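Local coordinates for protein putidaredoxin reductase (Pseudomonas putida, PDB 1Q1R) that probably uses its bound FAD to pass electrons from NADH to the iron-sulfur protein putidaredoxin, which supplies the cytochrome P450cam monooxygenase, at residues Val83-Arg88 with Leu254-Leu260; Tyr103-Ala109 with Leu278-Val282. All coordinates share one frame; numbering follows the deposited sequence.

After strands 6-10, 31-35 and 75-78 of the parallel sheet, the chain forms strand 83-87, then strand 105-108 after the rest of the three-stranded antiparallel sheet. It next passes through the second parallel sheet. On its return, helix 253-257 closes a loop of 165 residues against strand 83-87 (interaction 1), and strand 279-281 closes one of 168 beside strand 105-108 (interaction 2). The two loops cross rather than nest. Their centres are about 11 Å apart, and they touch where I86 and R88 pack on Y103, L106 and I279. Together they tie the antiparallel sheet, helix 253-257 and the parallel sheet into the FAD-binding domain.

Interaction 1: Val83-Arg88 with Leu254-Leu260; sequences VTAINR and LASAAGL. With FAD (flavin-adenine dinucleotide), chain C.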
ATOM      1  N   VAL A  83       1.853  -6.422 -21.201  1.00 37.50           N
ATOM      2  CA  VAL A  83       0.596  -6.737 -21.867  1.00 37.53           C
ATOM      3  C   VAL A  83       0.089  -5.380 -22.350  1.00 38.25           C
ATOM      4  O   VAL A  83      -0.127  -4.470 -21.544  1.00 38.28           O
ATOM      5  CB  VAL A  83      -0.426  -7.364 -20.891  1.00 37.09           C
ATOM      6  CG1 VAL A  83      -1.765  -7.550 -21.589  1.00 36.70           C
ATOM      7  CG2 VAL A  83       0.091  -8.708 -20.388  1.00 35.18           C
ATOM      8  N   THR A  84      -0.081  -5.238 -23.663  1.00 38.35           N
ATOM      9  CA  THR A  84      -0.519  -3.970 -24.237  1.00 38.73           C
ATOM     10  C   THR A  84      -2.014  -3.846 -24.507  1.00 39.30           C
ATOM     11  O   THR A  84      -2.526  -2.739 -24.646  1.00 39.69           O
ATOM     12  CB  THR A  84       0.234  -3.675 -25.550  1.00 38.57           C
ATOM     13  OG1 THR A  84       0.109  -4.797 -26.434  1.00 38.22           O
ATOM     14  CG2 THR A  84       1.709  -3.417 -25.275  1.00 37.66           C
ATOM     15  N   ALA A  85      -2.716  -4.968 -24.587  1.00 40.09           N
ATOM     16  CA  ALA A  85      -4.144  -4.904 -24.851  1.00 41.79           C
ATOM     17  C   ALA A  85      -4.871  -6.202 -24.548  1.00 42.42           C
ATOM     18  O   ALA A  85      -4.268  -7.273 -24.485  1.00 42.92           O
ATOM     19  CB  ALA A  85      -4.387  -4.504 -26.308  1.00 41.98           C
ATOM     20  N   ILE A  86      -6.181  -6.085 -24.359  1.00 43.20           N
ATOM     21  CA  ILE A  86      -7.027  -7.236 -24.084  1.00 44.34           C
ATOM     22  C   ILE A  86      -8.091  -7.314 -25.171  1.00 44.81           C
ATOM     23  O   ILE A  86      -8.689  -6.303 -25.532  1.00 44.47           O
ATOM     24  CB  ILE A  86      -7.759  -7.103 -22.728  1.00 44.29           C
ATOM     25  CG1 ILE A  86      -6.758  -6.848 -21.600  1.00 44.92           C
ATOM     26  CG2 ILE A  86      -8.551  -8.371 -22.445  1.00 44.23           C
ATOM     27  CD1 ILE A  86      -7.415  -6.482 -20.288  1.00 45.04           C
ATOM     28  N   ASN A  87      -8.310  -8.512 -25.698  1.00 46.22           N
ATOM     29  CA  ASN A  87      -9.328  -8.726 -26.714  1.00 47.55           C
ATOM     30  C   ASN A  87     -10.372  -9.640 -26.109  1.00 47.50           C
ATOM     31  O   ASN A  87     -10.281 -10.863 -26.198  1.00 47.46           O
ATOM     32  CB  ASN A  87      -8.722  -9.355 -27.971  1.00 49.12           C
ATOM     33  CG  ASN A  87      -8.240  -8.313 -28.955  1.00 50.70           C
ATOM     34  OD1 ASN A  87      -7.445  -7.442 -28.610  1.00 51.50           O
ATOM     35  ND2 ASN A  87      -8.726  -8.391 -30.192  1.00 52.32           N
ATOM     36  N   ARG A  88     -11.356  -9.017 -25.472  1.00 48.51           N
ATOM     37  CA  ARG A  88     -12.435  -9.725 -24.802  1.00 49.65           C
ATOM     38  C   ARG A  88     -13.149 -10.691 -25.737  1.00 50.64           C
ATOM     39  O   ARG A  88     -13.496 -11.807 -25.347  1.00 50.87           O
ATOM     40  CB  ARG A  88     -13.414  -8.700 -24.229  1.00 49.50           C
ATOM     41  CG  ARG A  88     -12.746  -7.727 -23.263  1.00 49.05           C
ATOM     42  CD  ARG A  88     -13.613  -6.515 -22.996  1.00 48.42           C
ATOM     43  NE  ARG A  88     -14.942  -6.889 -22.527  1.00 48.29           N
ATOM     44  CZ  ARG A  88     -15.916  -6.018 -22.294  1.00 48.13           C
ATOM     45  NH1 ARG A  88     -15.705  -4.722 -22.483  1.00 48.11           N
ATOM     46  NH2 ARG A  88     -17.101  -6.441 -21.878  1.00 48.60           N
ATOM     47  N   LEU A 254      -5.212  -0.844 -19.379  1.00 37.88           N
ATOM     48  CA  LEU A 254      -5.670  -2.037 -20.086  1.00 38.52           C
ATOM     49  C   LEU A 254      -7.179  -2.192 -19.994  1.00 39.30           C
ATOM     50  O   LEU A 254      -7.840  -2.561 -20.966  1.00 38.72           O
ATOM     51  CB  LEU A 254      -5.016  -3.296 -19.517  1.00 38.24           C
ATOM     52  CG  LEU A 254      -3.542  -3.556 -19.835  1.00 38.70           C
ATOM     53  CD1 LEU A 254      -3.149  -4.915 -19.265  1.00 38.38           C
ATOM     54  CD2 LEU A 254      -3.318  -3.532 -21.346  1.00 38.09           C
ATOM     55  N   ALA A 255      -7.716  -1.910 -18.812  1.00 39.87           N
ATOM     56  CA  ALA A 255      -9.146  -2.027 -18.570  1.00 40.79           C
ATOM     57  C   ALA A 255      -9.947  -0.986 -19.341  1.00 41.05           C
ATOM     58  O   ALA A 255     -10.833  -1.331 -20.119  1.00 41.49           O
ATOM     59  CB  ALA A 255      -9.434  -1.906 -17.073  1.00 39.19           C
ATOM     60  N   SER A 256      -9.633   0.287 -19.126  1.00 41.99           N
ATOM     61  CA  SER A 256     -10.351   1.364 -19.792  1.00 43.20           C
ATOM     62  C   SER A 256     -10.291   1.260 -21.311  1.00 44.12           C
ATOM     63  O   SER A 256     -11.221   1.674 -22.002  1.00 44.19           O
ATOM     64  CB  SER A 256      -9.816   2.725 -19.336  1.00 43.09           C
ATOM     65  OG  SER A 256      -8.441   2.866 -19.632  1.00 44.52           O
ATOM     66  N   ALA A 257      -9.202   0.702 -21.829  1.00 44.55           N
ATOM     67  CA  ALA A 257      -9.047   0.544 -23.271  1.00 44.74           C
ATOM     68  C   ALA A 257      -9.952  -0.568 -23.790  1.00 44.81           C
ATOM     69  O   ALA A 257     -10.475  -0.487 -24.901  1.00 45.25           O
ATOM     70  CB  ALA A 257      -7.593   0.236 -23.615  1.00 44.78           C
ATOM     71  N   ALA A 258     -10.139  -1.607 -22.980  1.00 44.16           N
ATOM     72  CA  ALA A 258     -10.978  -2.731 -23.373  1.00 43.79           C
ATOM     73  C   ALA A 258     -12.456  -2.482 -23.070  1.00 43.39           C
ATOM     74  O   ALA A 258     -13.276  -3.392 -23.164  1.00 43.99           O
ATOM     75  CB  ALA A 258     -10.507  -4.002 -22.676  1.00 43.39           C
ATOM     76  N   GLY A 259     -12.786  -1.248 -22.700  1.00 43.08           N
ATOM     77  CA  GLY A 259     -14.167  -0.905 -22.405  1.00 42.99           C
ATOM     78  C   GLY A 259     -14.695  -1.343 -21.050  1.00 43.07           C
ATOM     79  O   GLY A 259     -15.909  -1.415 -20.850  1.00 42.92           O
ATOM     80  N   LEU A 260     -13.798  -1.642 -20.114  1.00 42.64           N
ATOM     81  CA  LEU A 260     -14.213  -2.062 -18.781  1.00 41.35           C
ATOM     82  C   LEU A 260     -14.425  -0.818 -17.929  1.00 40.93           C
ATOM     83  O   LEU A 260     -13.756   0.194 -18.128  1.00 41.15           O
ATOM     84  CB  LEU A 260     -13.148  -2.959 -18.150  1.00 40.94           C
ATOM     85  CG  LEU A 260     -12.784  -4.210 -18.954  1.00 40.86           C
ATOM     86  CD1 LEU A 260     -11.713  -4.991 -18.219  1.00 40.11           C
ATOM     87  CD2 LEU A 260     -14.020  -5.071 -19.171  1.00 40.25           C
TER
HETATM   88  PA  FAD C 749       2.050  -4.042  -7.614  1.00 22.85           P
HETATM   89  O1A FAD C 749       2.218  -2.698  -8.217  1.00 21.51           O
HETATM   90  O2A FAD C 749       2.962  -4.444  -6.519  1.00 23.56           O
HETATM   91  O5B FAD C 749       2.136  -5.155  -8.762  1.00 22.88           O
HETATM   92  C5B FAD C 749       1.587  -4.940 -10.067  1.00 24.60           C
HETATM   93  C4B FAD C 749       2.593  -5.442 -11.118  1.00 25.32           C
HETATM   94  O4B FAD C 749       1.921  -5.599 -12.418  1.00 24.74           O
HETATM   95  C3B FAD C 749       3.711  -4.413 -11.344  1.00 25.39           C
HETATM   96  O3B FAD C 749       4.949  -5.104 -11.562  1.00 25.67           O
HETATM   97  C2B FAD C 749       3.291  -3.725 -12.618  1.00 25.76           C
HETATM   98  O2B FAD C 749       4.435  -3.209 -13.306  1.00 26.90           O
HETATM   99  C1B FAD C 749       2.699  -4.880 -13.400  1.00 25.83           C
HETATM  100  N9A FAD C 749       1.892  -4.468 -14.581  1.00 27.11           N
HETATM  101  C8A FAD C 749       1.004  -3.459 -14.642  1.00 27.77           C
HETATM  102  N7A FAD C 749       0.503  -3.393 -15.882  1.00 28.81           N
HETATM  103  C5A FAD C 749       1.069  -4.358 -16.602  1.00 28.55           C
HETATM  104  C6A FAD C 749       0.950  -4.768 -17.931  1.00 29.91           C
HETATM  105  N6A FAD C 749       0.130  -4.128 -18.762  1.00 29.37           N
HETATM  106  N1A FAD C 749       1.686  -5.820 -18.371  1.00 29.68           N
HETATM  107  C2A FAD C 749       2.524  -6.467 -17.549  1.00 29.78           C
HETATM  108  N3A FAD C 749       2.655  -6.085 -16.270  1.00 27.80           N
HETATM  109  C4A FAD C 749       1.943  -5.042 -15.779  1.00 27.75           C
HETATM  110  N1  FAD C 749       1.452  -2.367   2.516  1.00 21.11           N
HETATM  111  C2  FAD C 749       1.198  -2.751   3.838  1.00 21.86           C
HETATM  112  O2  FAD C 749       0.137  -3.305   4.124  1.00 25.16           O
HETATM  113  N3  FAD C 749       2.169  -2.512   4.827  1.00 19.74           N
HETATM  114  C4  FAD C 749       3.394  -1.892   4.484  1.00 20.01           C
HETATM  115  O4  FAD C 749       4.251  -1.729   5.350  1.00 19.62           O
HETATM  116  C4X FAD C 749       3.644  -1.504   3.157  1.00 19.58           C
HETATM  117  N5  FAD C 749       4.842  -0.954   2.804  1.00 18.41           N
HETATM  118  C5X FAD C 749       5.145  -0.633   1.513  1.00 18.89           C
HETATM  119  C6  FAD C 749       6.407  -0.093   1.189  1.00 17.76           C
HETATM  120  C7  FAD C 749       6.731   0.216  -0.152  1.00 17.37           C
HETATM  121  C7M FAD C 749       8.103   0.838  -0.473  1.00 17.13           C
HETATM  122  C8  FAD C 749       5.783  -0.027  -1.179  1.00 16.67           C
HETATM  123  C8M FAD C 749       6.108   0.270  -2.651  1.00 16.73           C
HETATM  124  C9  FAD C 749       4.525  -0.565  -0.855  1.00 17.47           C
HETATM  125  C9A FAD C 749       4.201  -0.868   0.486  1.00 17.80           C
HETATM  126  N10 FAD C 749       2.940  -1.427   0.830  1.00 20.28           N
HETATM  127  C10 FAD C 749       2.668  -1.750   2.175  1.00 19.12           C
HETATM  128  C1' FAD C 749       1.902  -1.660  -0.220  1.00 20.18           C
HETATM  129  C2' FAD C 749       1.848  -3.140  -0.607  1.00 20.72           C
HETATM  130  O2' FAD C 749       3.177  -3.604  -0.868  1.00 21.17           O
HETATM  131  C3' FAD C 749       0.962  -3.355  -1.848  1.00 20.70           C
HETATM  132  O3' FAD C 749      -0.332  -2.789  -1.602  1.00 21.65           O
HETATM  133  C4' FAD C 749       0.822  -4.849  -2.164  1.00 21.09           C
HETATM  134  O4' FAD C 749       2.115  -5.412  -2.400  1.00 21.15           O
HETATM  135  C5' FAD C 749      -0.061  -5.104  -3.398  1.00 21.79           C
HETATM  136  O5' FAD C 749       0.579  -4.702  -4.620  1.00 20.68           O
HETATM  137  P   FAD C 749      -0.067  -5.172  -6.025  1.00 20.36           P
HETATM  138  O1P FAD C 749       0.426  -6.532  -6.327  1.00 18.93           O
HETATM  139  O2P FAD C 749      -1.530  -4.967  -5.939  1.00 20.08           O
HETATM  140  O3P FAD C 749       0.512  -4.102  -7.101  1.00 22.24           O
HETATM  141  O   HOH W   1      -6.982  -3.494 -23.570  1.00 36.93           O
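The adenine end of the FAD site in this glutathione reductase fold is built where edge strand 83-87 of the three-stranded antiparallel sheet meets the end of helix 253-257, with V83 and L254 touching across the contact. Both V83 hydrogen bonds to adenine come from its backbone: its N donates to FAD N1A at 2.9 Å, and its O accepts from FAD N6A. The two branches of L254 divide their work. CD2 presses on the strand backbone, 3.3 Å from V83 O, while CD1 reaches the adenine amino group, 3.4 Å from FAD N6A, and V83 CG1. A classic beta bulge, T84 and A85 both facing I94, follows V83. Beyond it, I86 crosses L254 at about a right angle, its CD1 lying 4.1 Å from L254 CB. A water bridges the backbones, accepting from I86 N and donating to L254 O.

The helix ends in a Schellman motif, with L260 N bonded to A255 O, a weak bond from G259 N to S256 O, and positive phi at G259. R88 binds this turn. Its CD lies 4.0 Å from A258 CB, and from there the bend at chi3 (55°) turns the guanidinium toward A258 O; NE forms a salt bridge with D276. L260 CD2 sits over one guanidinium face, offset toward its rim, while at the edge NH1 donates to A258 O at 2.9 Å and 165°, the oxygen only 4° out of the guanidinium plane.

Interaction 2: Tyr103-Ala109 with Leu278-Val282; sequences YDRLVLA and LIMAV. With FAD (flavin-adenine dinucleotide), chain C.
Four backbone hydrogen bonds join L106 and L108 to the 278-282 segment. L106 N donates to L278 O at 2.9 Å and L106 O accepts from M280 N at 2.8 Å. L108 N donates to M280 O. The last bond, V282 N to L108 O, is longer at 3.1 Å and more bent. CA-H...O contacts run between them, including I279 CA to L106 O and A281 CA to L108 O.

This is parallel pairing, with L106 opposite I279, V107 opposite M280 and L108 opposite A281, the strand directions 23° apart. It adds strand 279-281 at the edge of the five-stranded parallel sheet of the Rossmann-type FAD-binding domain, whose strand 6-10 flanks 105-108 on the other side.

Apolar contacts form on both faces. On the one bearing L106, L108 and I279, the L106 and I279 side chains run side by side, and CD2 of L106 meets CG1 of I279 at 4.0 Å. I279 CG2 rests on L108 CD1, while its CD1 lies beside Y103 OH; strand 83-87 covers this face through I86. Across the sheet, the M280 chain turns at chi3 (-72°) and brings CE to V107 CG2 at 3.6 Å. V282 CG1, set between its own N and carbonyl carbon (chi1 61°), touches both V107 CG1 and A109 CB. Helix 302-316 packs over M280 and V282 through I312.

Near the start of the paired region, L278 CD1 lies at the edge of the R105 guanidinium, in its plane, 4.0 Å from R105 NE. At the far end the cofactor is met by backbone: A109 O lies 3.3 Å from FAD C5B.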
ATOM      1  N   TYR A 103      -7.156 -16.990 -22.973  1.00 43.13           N
ATOM      2  CA  TYR A 103      -7.584 -17.145 -21.592  1.00 42.44           C
ATOM      3  C   TYR A 103      -9.053 -17.516 -21.476  1.00 42.66           C
ATOM      4  O   TYR A 103      -9.870 -17.162 -22.326  1.00 42.73           O
ATOM      5  CB  TYR A 103      -7.326 -15.849 -20.812  1.00 40.22           C
ATOM      6  CG  TYR A 103      -8.194 -14.669 -21.216  1.00 38.63           C
ATOM      7  CD1 TYR A 103      -9.528 -14.579 -20.807  1.00 37.85           C
ATOM      8  CD2 TYR A 103      -7.679 -13.636 -21.997  1.00 37.71           C
ATOM      9  CE1 TYR A 103     -10.324 -13.488 -21.165  1.00 36.60           C
ATOM     10  CE2 TYR A 103      -8.465 -12.540 -22.359  1.00 37.30           C
ATOM     11  CZ  TYR A 103      -9.786 -12.474 -21.941  1.00 37.39           C
ATOM     12  OH  TYR A 103     -10.564 -11.396 -22.302  1.00 37.50           O
ATOM     13  N   ASP A 104      -9.374 -18.248 -20.417  1.00 43.33           N
ATOM     14  CA  ASP A 104     -10.747 -18.634 -20.134  1.00 43.69           C
ATOM     15  C   ASP A 104     -11.130 -17.730 -18.971  1.00 43.14           C
ATOM     16  O   ASP A 104     -12.278 -17.306 -18.838  1.00 43.24           O
ATOM     17  CB  ASP A 104     -10.824 -20.104 -19.719  1.00 45.05           C
ATOM     18  CG  ASP A 104     -10.528 -21.046 -20.869  1.00 45.98           C
ATOM     19  OD1 ASP A 104     -11.233 -20.960 -21.897  1.00 47.15           O
ATOM     20  OD2 ASP A 104      -9.596 -21.870 -20.750  1.00 46.50           O
ATOM     21  N   ARG A 105     -10.129 -17.433 -18.146  1.00 42.11           N
ATOM     22  CA  ARG A 105     -10.268 -16.566 -16.980  1.00 40.70           C
ATOM     23  C   ARG A 105      -9.084 -15.599 -16.956  1.00 38.07           C
ATOM     24  O   ARG A 105      -7.932 -16.020 -17.003  1.00 36.95           O
ATOM     25  CB  ARG A 105     -10.285 -17.399 -15.691  1.00 42.05           C
ATOM     26  CG  ARG A 105     -11.673 -17.835 -15.239  1.00 45.43           C
ATOM     27  CD  ARG A 105     -12.394 -18.604 -16.321  1.00 48.12           C
ATOM     28  NE  ARG A 105     -13.826 -18.325 -16.322  1.00 50.56           N
ATOM     29  CZ  ARG A 105     -14.700 -18.876 -15.487  1.00 51.45           C
ATOM     30  NH1 ARG A 105     -14.292 -19.751 -14.577  1.00 52.28           N
ATOM     31  NH2 ARG A 105     -15.981 -18.546 -15.564  1.00 52.23           N
ATOM     32  N   LEU A 106      -9.376 -14.307 -16.891  1.00 35.81           N
ATOM     33  CA  LEU A 106      -8.336 -13.288 -16.863  1.00 34.55           C
ATOM     34  C   LEU A 106      -8.363 -12.511 -15.544  1.00 33.63           C
ATOM     35  O   LEU A 106      -9.424 -12.085 -15.080  1.00 33.55           O
ATOM     36  CB  LEU A 106      -8.521 -12.325 -18.040  1.00 33.96           C
ATOM     37  CG  LEU A 106      -7.493 -11.203 -18.208  1.00 34.51           C
ATOM     38  CD1 LEU A 106      -6.100 -11.797 -18.366  1.00 33.81           C
ATOM     39  CD2 LEU A 106      -7.860 -10.351 -19.416  1.00 33.91           C
ATOM     40  N   VAL A 107      -7.189 -12.338 -14.943  1.00 31.39           N
ATOM     41  CA  VAL A 107      -7.068 -11.608 -13.687  1.00 29.08           C
ATOM     42  C   VAL A 107      -6.119 -10.432 -13.864  1.00 28.22           C
ATOM     43  O   VAL A 107      -4.955 -10.610 -14.223  1.00 28.35           O
ATOM     44  CB  VAL A 107      -6.524 -12.510 -12.557  1.00 29.44           C
ATOM     45  CG1 VAL A 107      -6.336 -11.694 -11.275  1.00 27.53           C
ATOM     46  CG2 VAL A 107      -7.476 -13.675 -12.314  1.00 28.91           C
ATOM     47  N   LEU A 108      -6.623  -9.229 -13.620  1.00 27.01           N
ATOM     48  CA  LEU A 108      -5.814  -8.030 -13.740  1.00 26.70           C
ATOM     49  C   LEU A 108      -5.288  -7.606 -12.367  1.00 26.92           C
ATOM     50  O   LEU A 108      -6.020  -7.040 -11.549  1.00 26.38           O
ATOM     51  CB  LEU A 108      -6.636  -6.902 -14.371  1.00 26.24           C
ATOM     52  CG  LEU A 108      -7.217  -7.234 -15.758  1.00 26.78           C
ATOM     53  CD1 LEU A 108      -7.938  -6.021 -16.314  1.00 26.14           C
ATOM     54  CD2 LEU A 108      -6.094  -7.670 -16.707  1.00 25.26           C
ATOM     55  N   ALA A 109      -4.015  -7.905 -12.126  1.00 25.73           N
ATOM     56  CA  ALA A 109      -3.346  -7.574 -10.872  1.00 25.35           C
ATOM     57  C   ALA A 109      -2.245  -6.583 -11.232  1.00 25.22           C
ATOM     58  O   ALA A 109      -1.074  -6.784 -10.909  1.00 25.60           O
ATOM     59  CB  ALA A 109      -2.746  -8.835 -10.263  1.00 25.04           C
ATOM     60  N   LEU A 278     -15.584 -12.696 -17.470  1.00 38.65           N
ATOM     61  CA  LEU A 278     -14.374 -13.509 -17.457  1.00 37.67           C
ATOM     62  C   LEU A 278     -13.135 -12.742 -16.988  1.00 36.17           C
ATOM     63  O   LEU A 278     -12.060 -13.325 -16.850  1.00 36.08           O
ATOM     64  CB  LEU A 278     -14.111 -14.100 -18.853  1.00 38.16           C
ATOM     65  CG  LEU A 278     -15.231 -14.841 -19.600  1.00 39.16           C
ATOM     66  CD1 LEU A 278     -15.866 -15.896 -18.706  1.00 38.57           C
ATOM     67  CD2 LEU A 278     -16.277 -13.845 -20.056  1.00 40.00           C
ATOM     68  N   ILE A 279     -13.282 -11.444 -16.741  1.00 35.40           N
ATOM     69  CA  ILE A 279     -12.154 -10.626 -16.296  1.00 34.06           C
ATOM     70  C   ILE A 279     -12.344 -10.087 -14.880  1.00 33.81           C
ATOM     71  O   ILE A 279     -13.336  -9.419 -14.584  1.00 34.30           O
ATOM     72  CB  ILE A 279     -11.928  -9.413 -17.232  1.00 34.42           C
ATOM     73  CG1 ILE A 279     -11.772  -9.880 -18.684  1.00 33.87           C
ATOM     74  CG2 ILE A 279     -10.680  -8.646 -16.797  1.00 33.43           C
ATOM     75  CD1 ILE A 279     -11.718  -8.737 -19.686  1.00 32.93           C
ATOM     76  N   MET A 280     -11.382 -10.378 -14.010  1.00 32.86           N
ATOM     77  CA  MET A 280     -11.426  -9.906 -12.630  1.00 32.63           C
ATOM     78  C   MET A 280     -10.263  -8.943 -12.377  1.00 31.56           C
ATOM     79  O   MET A 280      -9.320  -8.883 -13.167  1.00 31.63           O
ATOM     80  CB  MET A 280     -11.327 -11.094 -11.663  1.00 33.82           C
ATOM     81  CG  MET A 280     -12.419 -12.139 -11.827  1.00 34.87           C
ATOM     82  SD  MET A 280     -12.260 -13.527 -10.672  1.00 37.38           S
ATOM     83  CE  MET A 280     -10.885 -14.350 -11.320  1.00 38.84           C
ATOM     84  N   ALA A 281     -10.343  -8.181 -11.288  1.00 30.25           N
ATOM     85  CA  ALA A 281      -9.281  -7.247 -10.910  1.00 28.32           C
ATOM     86  C   ALA A 281      -8.956  -7.522  -9.443  1.00 27.94           C
ATOM     87  O   ALA A 281      -9.812  -8.004  -8.700  1.00 27.74           O
ATOM     88  CB  ALA A 281      -9.733  -5.809 -11.094  1.00 28.71           C
ATOM     89  N   VAL A 282      -7.731  -7.210  -9.020  1.00 26.13           N
ATOM     90  CA  VAL A 282      -7.321  -7.489  -7.644  1.00 24.70           C
ATOM     91  C   VAL A 282      -6.131  -6.637  -7.198  1.00 24.54           C
ATOM     92  O   VAL A 282      -5.266  -6.298  -8.007  1.00 24.74           O
ATOM     93  CB  VAL A 282      -6.943  -8.986  -7.513  1.00 23.52           C
ATOM     94  CG1 VAL A 282      -5.775  -9.300  -8.431  1.00 23.88           C
ATOM     95  CG2 VAL A 282      -6.606  -9.343  -6.077  1.00 23.28           C
TER
HETATM   96  PA  FAD C 749       2.050  -4.042  -7.614  1.00 22.85           P
HETATM   97  O1A FAD C 749       2.218  -2.698  -8.217  1.00 21.51           O
HETATM   98  O2A FAD C 749       2.962  -4.444  -6.519  1.00 23.56           O
HETATM   99  O5B FAD C 749       2.136  -5.155  -8.762  1.00 22.88           O
HETATM  100  C5B FAD C 749       1.587  -4.940 -10.067  1.00 24.60           C
HETATM  101  C4B FAD C 749       2.593  -5.442 -11.118  1.00 25.32           C
HETATM  102  O4B FAD C 749       1.921  -5.599 -12.418  1.00 24.74           O
HETATM  103  C3B FAD C 749       3.711  -4.413 -11.344  1.00 25.39           C
HETATM  104  O3B FAD C 749       4.949  -5.104 -11.562  1.00 25.67           O
HETATM  105  C2B FAD C 749       3.291  -3.725 -12.618  1.00 25.76           C
HETATM  106  O2B FAD C 749       4.435  -3.209 -13.306  1.00 26.90           O
HETATM  107  C1B FAD C 749       2.699  -4.880 -13.400  1.00 25.83           C
HETATM  108  N9A FAD C 749       1.892  -4.468 -14.581  1.00 27.11           N
HETATM  109  C8A FAD C 749       1.004  -3.459 -14.642  1.00 27.77           C
HETATM  110  N7A FAD C 749       0.503  -3.393 -15.882  1.00 28.81           N
HETATM  111  C5A FAD C 749       1.069  -4.358 -16.602  1.00 28.55           C
HETATM  112  C6A FAD C 749       0.950  -4.768 -17.931  1.00 29.91           C
HETATM  113  N6A FAD C 749       0.130  -4.128 -18.762  1.00 29.37           N
HETATM  114  N1A FAD C 749       1.686  -5.820 -18.371  1.00 29.68           N
HETATM  115  C2A FAD C 749       2.524  -6.467 -17.549  1.00 29.78           C
HETATM  116  N3A FAD C 749       2.655  -6.085 -16.270  1.00 27.80           N
HETATM  117  C4A FAD C 749       1.943  -5.042 -15.779  1.00 27.75           C
HETATM  118  N1  FAD C 749       1.452  -2.367   2.516  1.00 21.11           N
HETATM  119  C2  FAD C 749       1.198  -2.751   3.838  1.00 21.86           C
HETATM  120  O2  FAD C 749       0.137  -3.305   4.124  1.00 25.16           O
HETATM  121  N3  FAD C 749       2.169  -2.512   4.827  1.00 19.74           N
HETATM  122  C4  FAD C 749       3.394  -1.892   4.484  1.00 20.01           C
HETATM  123  O4  FAD C 749       4.251  -1.729   5.350  1.00 19.62           O
HETATM  124  C4X FAD C 749       3.644  -1.504   3.157  1.00 19.58           C
HETATM  125  N5  FAD C 749       4.842  -0.954   2.804  1.00 18.41           N
HETATM  126  C5X FAD C 749       5.145  -0.633   1.513  1.00 18.89           C
HETATM  127  C6  FAD C 749       6.407  -0.093   1.189  1.00 17.76           C
HETATM  128  C7  FAD C 749       6.731   0.216  -0.152  1.00 17.37           C
HETATM  129  C7M FAD C 749       8.103   0.838  -0.473  1.00 17.13           C
HETATM  130  C8  FAD C 749       5.783  -0.027  -1.179  1.00 16.67           C
HETATM  131  C8M FAD C 749       6.108   0.270  -2.651  1.00 16.73           C
HETATM  132  C9  FAD C 749       4.525  -0.565  -0.855  1.00 17.47           C
HETATM  133  C9A FAD C 749       4.201  -0.868   0.486  1.00 17.80           C
HETATM  134  N10 FAD C 749       2.940  -1.427   0.830  1.00 20.28           N
HETATM  135  C10 FAD C 749       2.668  -1.750   2.175  1.00 19.12           C
HETATM  136  C1' FAD C 749       1.902  -1.660  -0.220  1.00 20.18           C
HETATM  137  C2' FAD C 749       1.848  -3.140  -0.607  1.00 20.72           C
HETATM  138  O2' FAD C 749       3.177  -3.604  -0.868  1.00 21.17           O
HETATM  139  C3' FAD C 749       0.962  -3.355  -1.848  1.00 20.70           C
HETATM  140  O3' FAD C 749      -0.332  -2.789  -1.602  1.00 21.65           O
HETATM  141  C4' FAD C 749       0.822  -4.849  -2.164  1.00 21.09           C
HETATM  142  O4' FAD C 749       2.115  -5.412  -2.400  1.00 21.15           O
HETATM  143  C5' FAD C 749      -0.061  -5.104  -3.398  1.00 21.79           C
HETATM  144  O5' FAD C 749       0.579  -4.702  -4.620  1.00 20.68           O
HETATM  145  P   FAD C 749      -0.067  -5.172  -6.025  1.00 20.36           P
HETATM  146  O1P FAD C 749       0.426  -6.532  -6.327  1.00 18.93           O
HETATM  147  O2P FAD C 749      -1.530  -4.967  -5.939  1.00 20.08           O
HETATM  148  O3P FAD C 749       0.512  -4.102  -7.101  1.00 22.24           O